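Side-chain contacts in cellulosomal scaffoldin anchoring protein C (Acetivibrio cellulolyticus, PDB 4UYP), which anchors cellulosomal multienzyme complexes to the bacterial cell surface, here through its third cohesin domain, which binds the dockerin of the adaptor scaffoldin ScaB: residues C[7-10]-C[16-19]; C[38-41]-C[46-49]; C[71-76]-C[94-99]. All coordinates share one frame; numbering follows the deposited sequence.

Contacts 1, 2 and 3 follow one another along the chain and all lie within the cohesin domain. Contact 1 (7-10 with 16-19) links the first two strands of the domain. Contacts 2 (38-41 with 46-49) and 3 (71-76 with 94-99), whose centres are about 5 Å apart, span the interior from neighbouring strands 33-39 and 72-78 to neighbouring strands 45-52 and 91-100. The centre of contact 1 is about 11 Å from either of the others. Contacts 2 and 3 touch and lie behind the dockerin-binding strand 72-78; contact 1 sits at the adjoining hairpin, joined to contact 3 through paired strands 16-24 and 91-100 but not touching contact 2.

Contact 1 (C[7-10]-C[16-19])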
ATOM      1  N   GLY C   7     -14.155   4.371  -7.568  1.00 11.35           N
ATOM      2  CA  GLY C   7     -14.835   5.576  -8.047  1.00 11.58           C
ATOM      3  C   GLY C   7     -14.284   6.830  -7.368  1.00 11.25           C
ATOM      4  O   GLY C   7     -13.757   6.777  -6.243  1.00 15.85           O
ATOM      5  N   SER C   8     -14.374   7.915  -8.074  1.00 11.08           N
ATOM      6  CA  SER C   8     -14.033   9.199  -7.514  1.00  9.62           C
ATOM      7  C   SER C   8     -15.308   9.918  -7.052  1.00 10.23           C
ATOM      8  O   SER C   8     -16.451   9.660  -7.485  1.00 10.63           O
ATOM      9  CB  SER C   8     -13.433  10.062  -8.624  1.00 10.13           C
ATOM     10  OG  SER C   8     -12.098   9.477  -8.950  1.00 11.33           O
ATOM     11  N   THR C   9     -15.105  10.830  -6.086  1.00  9.02           N
ATOM     12  CA  THR C   9     -16.182  11.618  -5.563  1.00  8.84           C
ATOM     13  C   THR C   9     -15.704  12.893  -4.965  1.00  9.76           C
ATOM     14  O   THR C   9     -14.528  13.227  -5.105  1.00  9.58           O
ATOM     15  CB  THR C   9     -16.973  10.727  -4.533  1.00  8.98           C
ATOM     16  OG1 THR C   9     -18.193  11.314  -4.207  1.00  9.41           O
ATOM     17  CG2 THR C   9     -16.233  10.435  -3.245  1.00  9.80           C
ATOM     18  N   SER C  10     -16.593  13.634  -4.334  1.00  9.92           N
ATOM     19  CA  SER C  10     -16.256  14.923  -3.757  1.00  9.58           C
ATOM     20  C   SER C  10     -17.151  15.182  -2.573  1.00  9.33           C
ATOM     21  O   SER C  10     -18.252  14.668  -2.472  1.00 10.82           O
ATOM     22  CB  SER C  10     -16.363  16.020  -4.810  1.00 11.10           C
ATOM     23  OG  SER C  10     -17.672  16.097  -5.302  1.00 12.61           O
ATOM     24  N   VAL C  16     -19.151  12.819   5.144  1.00  9.79           N
ATOM     25  CA  VAL C  16     -18.920  11.406   4.766  1.00 10.05           C
ATOM     26  C   VAL C  16     -19.228  11.290   3.262  1.00 10.65           C
ATOM     27  O   VAL C  16     -20.294  11.698   2.815  1.00 12.90           O
ATOM     28  CB  VAL C  16     -19.754  10.424   5.561  1.00 11.10           C
ATOM     29  CG1 VAL C  16     -19.554   8.994   4.972  1.00 11.70           C
ATOM     30  CG2 VAL C  16     -19.320  10.427   7.024  1.00 11.63           C
ATOM     31  N   VAL C  17     -18.243  10.810   2.498  1.00  9.92           N
ATOM     32  CA  VAL C  17     -18.369  10.569   1.047  1.00  9.89           C
ATOM     33  C   VAL C  17     -18.323   9.059   0.789  1.00  9.83           C
ATOM     34  O   VAL C  17     -17.853   8.294   1.664  1.00 10.57           O
ATOM     35  CB  VAL C  17     -17.290  11.285   0.234  1.00  9.41           C
ATOM     36  CG1 VAL C  17     -17.358  12.801   0.515  1.00  9.68           C
ATOM     37  CG2 VAL C  17     -15.878  10.828   0.569  1.00  9.86           C
ATOM     38  N   SER C  18     -18.818   8.611  -0.360  1.00  9.48           N
ATOM     39  CA  SER C  18     -18.792   7.213  -0.614  0.50  9.23           C
ATOM     40  C   SER C  18     -18.023   6.926  -1.923  1.00  9.22           C
ATOM     41  O   SER C  18     -18.210   7.629  -2.970  1.00 10.12           O
ATOM     42  CB  SER C  18     -20.200   6.675  -0.679  0.50  8.22           C
ATOM     43  OG  SER C  18     -20.939   6.987   0.462  0.50  7.82           O
ATOM     44  N   VAL C  19     -17.177   5.909  -1.804  1.00  9.12           N
ATOM     45  CA  VAL C  19     -16.300   5.491  -2.889  1.00  9.04           C
ATOM     46  C   VAL C  19     -16.716   4.044  -3.260  1.00  9.26           C
ATOM     47  O   VAL C  19     -16.342   3.110  -2.551  1.00  9.52           O
ATOM     48  CB  VAL C  19     -14.825   5.580  -2.363  1.00  9.39           C
ATOM     49  CG1 VAL C  19     -13.852   4.931  -3.366  1.00  9.56           C
ATOM     50  CG2 VAL C  19     -14.413   7.047  -2.174  1.00  9.45           C
TER
HETATM   51  O   HOH W   1     -19.899  10.705  -2.097  1.00 10.45           O
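Apolar contacts between 7-10 and 16-19 centre on the methyl group of Thr9. Thr9 CG2 lies 3.7 Å from Val17 CB and 4.0 Å from Val19 CG2, so that it rests against both valines, and the Thr9 and Val17 side chains cross obliquely. The first torsion of Thr9 (chi1 -167°) puts OG1 opposite the backbone N and CG2 between N and the carbonyl carbon, facing 16-19.

Three backbone carbonyl oxygens each approach a methyl across the contact. Thr9 CG2 is 3.4 Å from Ser18 O, Val17 CG1 is 3.6 Å from Ser10 O, and Val19 CG1 is 3.4 Å from Gly7 O. Gly7 O is buried here without a polar partner in the model, which leaves the Val19 methyl as its close neighbour across the contact.

Polar linkage is indirect. One water stands 2.8 Å from Thr9 OG1 and accepts a hydrogen bond from Ser18 N, at 2.9 Å from that nitrogen, bridging a threonine hydroxyl to the backbone opposite. The water fits the divergence of the strands: their CA atoms approach closely at Gly7 and Val19 and are farther apart at Ser10 and Val17. The Ser18 hydroxyl, in the conformer given, turns to another strand and bonds to Asn97 OD1.

The segments belong to the hairpin of strands 3-11 and 16-24, in which Gly7 keeps a backbone bond to Pro20. Beyond that point Thr9 pairs with Lys138 and Glu140 of strand 133-141, while Val17 and Val19 pair with Phe98 and Ile96 of strand 91-100. Ile139 of strand 133-141 touches Thr9, Val17 and Val19, so that strand borders both sides of the contact.

Contact 2 (C[38-41]-C[46-49]); sequences TNFD and TVAS
Phe40 reaches across to Thr46 and Val47, and its ring provides all the side-chain contact made by 38-41. CB already points at the other segment, and chi1 54° keeps CG between the backbone N and the carbonyl carbon, with the outer ring atoms reaching Thr46 and Val47. The ring then stands roughly perpendicular to the CA-CB-CG plane (chi2 -88°).

Going outward, the two sides of the ring diverge. On one, CE1 meets the Val47 methyl CG2 at 3.8 Å; on the other, CE2 comes to 4.0 Å from Thr46 CA, packing on backbone instead of on the threonine side chain, which leaves its CA in the opposite direction. At the tip, CZ is also 3.8 Å from Val47 CG2, so a single methyl sits against the CE1-CZ bond. Its approach to the ring is oblique, and the Phe40 and Val47 side chains cross at about a right angle. Val47 offers this branch because CG1 lies opposite the backbone N (chi1 178°), which leaves CG2 beside that nitrogen and on the side of the phenyl group.

Phe98 packs edge-to-face with Phe40 and also touches Val47, closing a cluster of three apolar side chains. Asn68 borders the contact too: it touches Phe40 and Thr46, and its OD1 accepts a hydrogen bond from Val47 N. Next to Val47, the strand 45-52 carries a classic beta bulge, where Ala48 and Ser49 both face Asn97.

The contact is purely apolar and buried. Strand 33-39, with Phe40 just past its end, belongs to one wall and strand 45-52 to the other, with an aromatic side chain spanning the space between, as expected for the hydrophobic interior of the beta-sandwich that makes up a cohesin domain.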
ATOM      1  N   THR C  38      -7.225  -1.054  -0.361  1.00  9.74           N
ATOM      2  CA  THR C  38      -7.052   0.382  -0.761  0.50  9.75           C
ATOM      3  C   THR C  38      -6.247   1.062   0.304  1.00  9.72           C
ATOM      4  O   THR C  38      -6.487   0.888   1.505  1.00 10.96           O
ATOM      5  CB  THR C  38      -8.406   1.182  -0.795  0.50 10.02           C
ATOM      6  OG1 THR C  38      -9.035   1.166   0.467  0.50 10.41           O
ATOM      7  CG2 THR C  38      -9.361   0.540  -1.875  0.50 10.16           C
ATOM      8  N   ASN C  39      -5.296   1.939  -0.095  1.00  9.45           N
ATOM      9  CA  ASN C  39      -4.708   2.880   0.862  1.00  9.23           C
ATOM     10  C   ASN C  39      -5.242   4.310   0.670  1.00  8.85           C
ATOM     11  O   ASN C  39      -5.745   4.655  -0.376  1.00  9.98           O
ATOM     12  CB  ASN C  39      -3.153   2.892   0.649  1.00 10.40           C
ATOM     13  CG  ASN C  39      -2.527   1.532   1.093  1.00  9.46           C
ATOM     14  OD1 ASN C  39      -2.230   0.697   0.190  1.00 10.50           O
ATOM     15  ND2 ASN C  39      -2.391   1.307   2.359  1.00  9.29           N
ATOM     16  N   PHE C  40      -4.983   4.996   1.747  1.00  8.54           N
ATOM     17  CA  PHE C  40      -5.376   6.430   1.808  1.00  8.39           C
ATOM     18  C   PHE C  40      -4.533   7.093   2.884  1.00  9.88           C
ATOM     19  O   PHE C  40      -3.980   6.459   3.785  1.00  9.87           O
ATOM     20  CB  PHE C  40      -6.879   6.579   2.186  1.00  8.89           C
ATOM     21  CG  PHE C  40      -7.271   5.854   3.485  1.00  8.10           C
ATOM     22  CD1 PHE C  40      -7.678   4.451   3.412  1.00  8.36           C
ATOM     23  CD2 PHE C  40      -7.254   6.489   4.793  1.00  8.88           C
ATOM     24  CE1 PHE C  40      -8.069   3.788   4.595  1.00  8.98           C
ATOM     25  CE2 PHE C  40      -7.645   5.805   5.938  1.00 10.58           C
ATOM     26  CZ  PHE C  40      -8.047   4.432   5.840  1.00 10.38           C
ATOM     27  N   ASP C  41      -4.406   8.437   2.763  1.00 10.31           N
ATOM     28  CA  ASP C  41      -3.761   9.212   3.792  1.00 10.89           C
ATOM     29  C   ASP C  41      -4.560   9.423   5.004  1.00 11.72           C
ATOM     30  O   ASP C  41      -5.641  10.029   4.888  1.00  9.65           O
ATOM     31  CB  ASP C  41      -3.285  10.598   3.180  1.00 11.55           C
ATOM     32  CG  ASP C  41      -2.601  11.451   4.232  1.00 13.08           C
ATOM     33  OD1 ASP C  41      -2.832  11.391   5.436  1.00 15.57           O
ATOM     34  OD2 ASP C  41      -2.029  12.484   3.698  1.00 18.47           O
ATOM     35  N   THR C  46     -10.681   9.026   6.805  1.00  9.12           N
ATOM     36  CA  THR C  46     -10.688   7.808   7.618  1.00  9.87           C
ATOM     37  C   THR C  46     -11.945   7.008   7.196  1.00  9.52           C
ATOM     38  O   THR C  46     -12.956   7.553   6.690  1.00  9.81           O
ATOM     39  CB  THR C  46     -10.752   8.033   9.123  1.00 10.87           C
ATOM     40  OG1 THR C  46     -11.809   8.978   9.450  1.00 13.04           O
ATOM     41  CG2 THR C  46      -9.398   8.448   9.589  1.00 11.72           C
ATOM     42  N   VAL C  47     -11.926   5.699   7.398  1.00  9.32           N
ATOM     43  CA  VAL C  47     -13.097   4.884   7.029  1.00  8.19           C
ATOM     44  C   VAL C  47     -14.164   4.912   8.128  1.00  8.56           C
ATOM     45  O   VAL C  47     -13.878   4.599   9.302  1.00 10.14           O
ATOM     46  CB  VAL C  47     -12.693   3.420   6.782  1.00  8.85           C
ATOM     47  CG1 VAL C  47     -13.912   2.533   6.445  1.00 10.43           C
ATOM     48  CG2 VAL C  47     -11.681   3.327   5.636  1.00  8.29           C
ATOM     49  N   ALA C  48     -15.360   5.344   7.786  1.00  8.61           N
ATOM     50  CA  ALA C  48     -16.517   5.292   8.680  1.00  8.99           C
ATOM     51  C   ALA C  48     -17.149   3.915   8.650  1.00  9.53           C
ATOM     52  O   ALA C  48     -17.596   3.372   9.704  1.00 11.54           O
ATOM     53  CB  ALA C  48     -17.557   6.373   8.304  1.00 10.10           C
ATOM     54  N   SER C  49     -17.241   3.310   7.456  1.00  9.09           N
ATOM     55  CA  SER C  49     -17.873   1.976   7.322  1.00  9.12           C
ATOM     56  C   SER C  49     -17.594   1.480   5.913  1.00  8.12           C
ATOM     57  O   SER C  49     -17.227   2.268   4.988  1.00  8.70           O
ATOM     58  CB  SER C  49     -19.384   1.979   7.496  1.00 10.14           C
ATOM     59  OG  SER C  49     -20.010   2.927   6.624  1.00 11.96           O
TER

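Contact 3 (C[71-76]-C[94-99]); sequences GFASMT and ATINFK
Met75 and Ala73 point from strand 72-76 toward Ala94 and Ile96 of strand 94-99, and the four side chains meet between two strands that run nearly antiparallel, at 157°, with their axes 9.9 Å apart. At that spacing the contact belongs to side chains alone.

In the conformer given, Met75 sets out toward the opposite strand and then bends, at chi2 and again at chi3 (-74°), so that SD is the atom nearest Ala94, 4.1 Å from CB, while the terminal CE turns on to Ile96, 4.2 Å from CD1. Ile96 answers with the end of its longer branch: CD1, extended from the chain (chi2 167°), is also 4.4 Å from Ala73 CB and therefore meets both Met75 and Ala73. Its shorter branch serves its own strand, with CG2 3.4 Å above one face of the Phe98 ring, offset toward the rim.

Ile21 of strand 16-24 touches both Met75 and Ile96, and Thr38 of strand 33-39 touches Ala73 and Ile96. On the outer side of strand 72-78, Ser74 OG, in the conformer given, hydrogen-bonds Leu26 O of the ScaB chain, and Phe72 packs on that same ScaB residue; this contact thus lies directly behind the dockerin-binding surface, between strands 72-78 and 91-100.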
ATOM      1  N   GLY C  71      -3.885   3.711   7.516  1.00 11.12           N
ATOM      2  CA  GLY C  71      -4.290   4.137   6.143  1.00 10.94           C
ATOM      3  C   GLY C  71      -4.572   3.016   5.125  1.00  9.60           C
ATOM      4  O   GLY C  71      -4.206   3.080   3.975  1.00  9.80           O
ATOM      5  N   PHE C  72      -5.290   1.946   5.648  1.00  9.75           N
ATOM      6  CA  PHE C  72      -5.733   0.992   4.600  1.00 10.60           C
ATOM      7  C   PHE C  72      -7.088   0.396   5.013  1.00  9.45           C
ATOM      8  O   PHE C  72      -7.508   0.387   6.135  1.00  9.81           O
ATOM      9  CB  PHE C  72      -4.716  -0.156   4.322  1.00 10.60           C
ATOM     10  CG  PHE C  72      -4.507  -1.066   5.524  1.00 11.08           C
ATOM     11  CD1 PHE C  72      -5.326  -2.230   5.747  1.00 11.68           C
ATOM     12  CD2 PHE C  72      -3.474  -0.858   6.456  1.00 12.40           C
ATOM     13  CE1 PHE C  72      -5.082  -3.053   6.867  1.00 13.50           C
ATOM     14  CE2 PHE C  72      -3.250  -1.731   7.539  1.00 13.80           C
ATOM     15  CZ  PHE C  72      -4.078  -2.822   7.800  1.00 14.40           C
ATOM     16  N   ALA C  73      -7.717  -0.081   3.956  1.00  9.68           N
ATOM     17  CA  ALA C  73      -8.985  -0.837   4.033  1.00 10.20           C
ATOM     18  C   ALA C  73      -8.836  -2.050   3.168  1.00  9.36           C
ATOM     19  O   ALA C  73      -8.457  -1.960   2.015  1.00  9.70           O
ATOM     20  CB  ALA C  73     -10.173  -0.001   3.573  1.00 10.54           C
ATOM     21  N   SER C  74      -9.271  -3.191   3.710  1.00  9.63           N
ATOM     22  CA  SER C  74      -9.125  -4.518   3.029  0.50  7.70           C
ATOM     23  C   SER C  74     -10.460  -5.213   3.005  1.00  8.65           C
ATOM     24  O   SER C  74     -11.217  -5.146   3.965  1.00  9.26           O
ATOM     25  CB  SER C  74      -8.176  -5.469   3.751  0.50  7.14           C
ATOM     26  OG  SER C  74      -6.868  -4.866   3.890  0.50  6.15           O
ATOM     27  N   MET C  75     -10.702  -5.879   1.912  1.00  8.59           N
ATOM     28  CA  MET C  75     -11.959  -6.638   1.666  0.50  7.85           C
ATOM     29  C   MET C  75     -11.553  -8.026   1.147  1.00  8.87           C
ATOM     30  O   MET C  75     -10.688  -8.087   0.263  1.00 10.25           O
ATOM     31  CB  MET C  75     -12.828  -5.869   0.620  0.50  7.53           C
ATOM     32  CG  MET C  75     -13.555  -4.654   1.270  0.50  7.99           C
ATOM     33  SD  MET C  75     -13.326  -3.156   0.250  0.50  7.05           S
ATOM     34  CE  MET C  75     -11.597  -2.661   0.553  0.50  7.16           C
ATOM     35  N   THR C  76     -12.232  -9.062   1.612  1.00  8.71           N
ATOM     36  CA  THR C  76     -12.051 -10.395   0.960  1.00  8.71           C
ATOM     37  C   THR C  76     -13.378 -10.976   0.584  1.00  9.98           C
ATOM     38  O   THR C  76     -14.413 -10.757   1.229  1.00  9.54           O
ATOM     39  CB  THR C  76     -11.333 -11.451   1.825  1.00  9.62           C
ATOM     40  OG1 THR C  76     -12.009 -11.655   3.091  1.00 10.10           O
ATOM     41  CG2 THR C  76      -9.909 -10.932   2.143  1.00 10.49           C
ATOM     42  N   ALA C  94     -18.191  -3.353  -3.435  1.00  8.92           N
ATOM     43  CA  ALA C  94     -18.281  -2.773  -2.080  1.00  8.87           C
ATOM     44  C   ALA C  94     -18.209  -1.314  -2.237  1.00  8.78           C
ATOM     45  O   ALA C  94     -17.732  -0.793  -3.270  1.00 10.83           O
ATOM     46  CB  ALA C  94     -17.155  -3.313  -1.167  1.00  9.18           C
ATOM     47  N   THR C  95     -18.623  -0.578  -1.202  1.00  8.78           N
ATOM     48  CA  THR C  95     -18.500   0.880  -1.160  0.50  7.84           C
ATOM     49  C   THR C  95     -17.854   1.254   0.151  1.00  8.94           C
ATOM     50  O   THR C  95     -18.276   0.776   1.205  1.00  9.19           O
ATOM     51  CB  THR C  95     -19.854   1.526  -1.281  0.50  7.10           C
ATOM     52  OG1 THR C  95     -20.460   1.115  -2.534  0.50  7.15           O
ATOM     53  CG2 THR C  95     -19.763   3.080  -1.308  0.50  5.74           C
ATOM     54  N   ILE C  96     -16.850   2.102   0.075  1.00  8.39           N
ATOM     55  CA  ILE C  96     -16.165   2.557   1.314  1.00  8.55           C
ATOM     56  C   ILE C  96     -16.730   3.945   1.672  1.00  8.77           C
ATOM     57  O   ILE C  96     -16.713   4.827   0.763  1.00  9.31           O
ATOM     58  CB  ILE C  96     -14.673   2.656   1.158  1.00  9.34           C
ATOM     59  CG1 ILE C  96     -14.123   1.275   0.761  1.00 11.06           C
ATOM     60  CG2 ILE C  96     -14.010   3.108   2.477  1.00 10.55           C
ATOM     61  CD1 ILE C  96     -12.691   1.401   0.290  1.00 11.31           C
ATOM     62  N   ASN C  97     -17.305   4.125   2.854  1.00  8.42           N
ATOM     63  CA  ASN C  97     -17.720   5.465   3.291  1.00  8.11           C
ATOM     64  C   ASN C  97     -16.638   6.123   4.081  1.00  8.36           C
ATOM     65  O   ASN C  97     -16.282   5.603   5.145  1.00 10.04           O
ATOM     66  CB  ASN C  97     -18.990   5.287   4.086  1.00  9.17           C
ATOM     67  CG  ASN C  97     -20.060   4.518   3.287  1.00 10.53           C
ATOM     68  OD1 ASN C  97     -20.418   4.955   2.190  1.00 13.08           O
ATOM     69  ND2 ASN C  97     -20.555   3.433   3.853  1.00 11.29           N
ATOM     70  N   PHE C  98     -16.084   7.181   3.516  1.00  8.31           N
ATOM     71  CA  PHE C  98     -14.921   7.855   4.123  1.00  8.41           C
ATOM     72  C   PHE C  98     -15.331   9.182   4.793  1.00  9.45           C
ATOM     73  O   PHE C  98     -16.096   9.972   4.201  1.00 10.25           O
ATOM     74  CB  PHE C  98     -13.929   8.289   3.051  1.00  8.34           C
ATOM     75  CG  PHE C  98     -13.039   7.181   2.509  1.00  8.33           C
ATOM     76  CD1 PHE C  98     -11.987   6.733   3.287  1.00  8.84           C
ATOM     77  CD2 PHE C  98     -13.264   6.598   1.301  1.00  8.86           C
ATOM     78  CE1 PHE C  98     -11.087   5.770   2.803  1.00  8.48           C
ATOM     79  CE2 PHE C  98     -12.332   5.604   0.794  1.00  8.68           C
ATOM     80  CZ  PHE C  98     -11.284   5.231   1.554  1.00  8.68           C
ATOM     81  N   LYS C  99     -14.925   9.362   6.023  1.00  9.16           N
ATOM     82  CA  LYS C  99     -15.022  10.691   6.676  1.00  9.65           C
ATOM     83  C   LYS C  99     -13.859  11.577   6.233  1.00  9.01           C
ATOM     84  O   LYS C  99     -12.701  11.239   6.426  1.00 10.34           O
ATOM     85  CB  LYS C  99     -14.960  10.437   8.248  1.00 11.19           C
ATOM     86  CG  LYS C  99     -14.668  11.700   9.052  1.00 14.31           C
ATOM     87  CD  LYS C  99     -15.856  12.568   8.983  1.00 13.53           C
ATOM     88  CE  LYS C  99     -15.700  13.750  10.008  1.00 14.97           C
ATOM     89  NZ  LYS C  99     -14.475  14.464   9.873  1.00 17.56           N
TER